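Local coordinates for TetR family transcriptional regulator (Rhodococcus erythropolis, PDB 4ZA6), which probably represses transcription of qsdA, and with it the degradation of N-acyl-homoserine lactone quorum-sensing signals, as a DNA-binding regulator of the TetR family, at residues A[84-89]-A[172-177]. Numbering follows the deposited sequence.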
# COMPACT_ATOMS: atom_id res chain seq x y z
N ARG A 84 -5.23 6.29 9.48
CA ARG A 84 -5.41 4.90 9.91
C ARG A 84 -4.51 3.95 9.12
O ARG A 84 -3.83 3.10 9.74
CB ARG A 84 -6.87 4.47 9.75
CG ARG A 84 -7.77 4.95 10.87
CD ARG A 84 -9.22 4.62 10.60
NE ARG A 84 -10.08 5.18 11.64
CZ ARG A 84 -10.40 4.56 12.76
NH1 ARG A 84 -9.93 3.34 13.01
NH2 ARG A 84 -11.17 5.16 13.66
N VAL A 85 -4.52 4.06 7.77
CA VAL A 85 -3.71 3.22 6.89
C VAL A 85 -2.21 3.44 7.24
O VAL A 85 -1.50 2.47 7.49
CB VAL A 85 -3.99 3.51 5.38
CG1 VAL A 85 -2.94 2.85 4.48
CG2 VAL A 85 -5.38 3.04 4.99
N MET A 86 -1.75 4.69 7.32
CA MET A 86 -0.34 4.98 7.61
C MET A 86 0.15 4.46 8.96
O MET A 86 1.25 3.92 9.04
CB MET A 86 -0.02 6.46 7.42
CG MET A 86 -0.09 6.87 5.98
SD MET A 86 0.58 8.52 5.72
CE MET A 86 -0.85 9.54 6.18
N ARG A 87 -0.67 4.62 10.00
CA ARG A 87 -0.33 4.14 11.33
C ARG A 87 -0.36 2.62 11.41
O ARG A 87 0.44 2.05 12.13
CB ARG A 87 -1.20 4.80 12.41
CG ARG A 87 -0.83 6.27 12.58
CD ARG A 87 -1.56 6.94 13.72
NE ARG A 87 -2.73 7.66 13.22
CZ ARG A 87 -2.80 8.97 13.03
NH1 ARG A 87 -1.79 9.75 13.36
NH2 ARG A 87 -3.91 9.52 12.55
N SER A 88 -1.25 1.97 10.61
CA SER A 88 -1.33 0.50 10.56
C SER A 88 -0.07 -0.06 9.88
O SER A 88 0.52 -1.03 10.35
CB SER A 88 -2.58 0.05 9.82
OG SER A 88 -2.62 -1.36 9.76
N VAL A 89 0.37 0.59 8.82
CA VAL A 89 1.59 0.22 8.09
C VAL A 89 2.82 0.44 8.99
O VAL A 89 3.67 -0.44 9.08
CB VAL A 89 1.70 0.99 6.76
CG1 VAL A 89 3.09 0.80 6.12
CG2 VAL A 89 0.60 0.57 5.80
N THR A 172 3.08 15.14 8.44
CA THR A 172 3.46 15.88 7.23
C THR A 172 2.71 15.31 6.04
O THR A 172 2.25 16.07 5.21
CB THR A 172 4.99 15.87 7.04
OG1 THR A 172 5.60 16.52 8.15
CG2 THR A 172 5.42 16.59 5.78
N ALA A 173 2.54 13.99 5.97
CA ALA A 173 1.80 13.38 4.84
C ALA A 173 0.33 13.83 4.90
O ALA A 173 -0.23 14.17 3.86
CB ALA A 173 1.91 11.86 4.88
N LEU A 174 -0.25 13.90 6.11
CA LEU A 174 -1.63 14.37 6.29
C LEU A 174 -1.82 15.83 5.88
O LEU A 174 -2.87 16.20 5.33
CB LEU A 174 -2.07 14.15 7.74
CG LEU A 174 -2.34 12.67 8.11
CD1 LEU A 174 -2.65 12.53 9.59
CD2 LEU A 174 -3.46 12.09 7.27
N ASP A 175 -0.79 16.67 6.18
CA ASP A 175 -0.80 18.09 5.83
C ASP A 175 -0.85 18.24 4.31
O ASP A 175 -1.58 19.09 3.80
CB ASP A 175 0.45 18.79 6.38
CG ASP A 175 0.48 18.99 7.88
OD1 ASP A 175 -0.60 19.11 8.48
OD2 ASP A 175 1.60 19.10 8.45
N LEU A 176 -0.11 17.37 3.59
CA LEU A 176 -0.07 17.33 2.12
C LEU A 176 -1.41 16.87 1.52
O LEU A 176 -1.85 17.44 0.51
CB LEU A 176 1.08 16.45 1.63
CG LEU A 176 2.48 17.08 1.75
CD1 LEU A 176 3.55 16.01 1.62
CD2 LEU A 176 2.71 18.17 0.67
N ILE A 177 -2.07 15.88 2.15
CA ILE A 177 -3.41 15.42 1.73
C ILE A 177 -4.41 16.56 1.88
O ILE A 177 -5.15 16.84 0.94
CB ILE A 177 -3.86 14.16 2.50
CG1 ILE A 177 -2.93 12.99 2.22
CG2 ILE A 177 -5.32 13.79 2.17
CD1 ILE A 177 -2.97 11.93 3.31
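Met86 reaches out from helix 74-90 and sets its thioether end among three aliphatic side chains of helix 170-181: Ala173, Leu174 and Ile177. The sulfur lies against the methyl of Ala173, with SD 3.7 Å from CB, and the terminal methyl turns off to one side and stays beside the same group, Met86 CE standing 3.8 Å from Ala173 CB. That methyl also meets one branch of Leu174, Met86 CE standing 3.8 Å from Leu174 CD2, and it comes more loosely to the end of the isoleucine, with Met86 CE 4.3 Å from Ile177 CD1. The bend that makes this possible is at the thioether itself: the chain is extended about CB-CG (chi2 -169°) and turns at chi3 (-82°), carrying CE off the line of the chain, so that it lies between the side chains of Ala173, Leu174 and Ile177. Met86 and Leu174 run past one another in opposite directions. At the exposed margin the guanidinium of Arg87 approaches the other branch of Leu174 obliquely, Arg87 NH2 lying 4.4 Å from Leu174 CD1, while its NH1 forms a long, weak ion pair with Glu171.

The interface is entirely a matter of side-chain contacts, in keeping with axes 11.6 Å apart; the small Ala173 is the residue whose backbone comes nearest Met86. One turn back along helix 74-90 Phe82 packs on Ile177, and two turns back Leu79 touches both Leu174 and Ile177, continuing the apolar seam. Ile177 also reaches Cys154 of helix 143-158, whereas Val85 packs on Thr62 and Ala66 of helix 47-69. The two segments run nearly antiparallel (157°), joining the beginning and the end of the all-helical bundle that forms the C-terminal domain of TetR-family regulators.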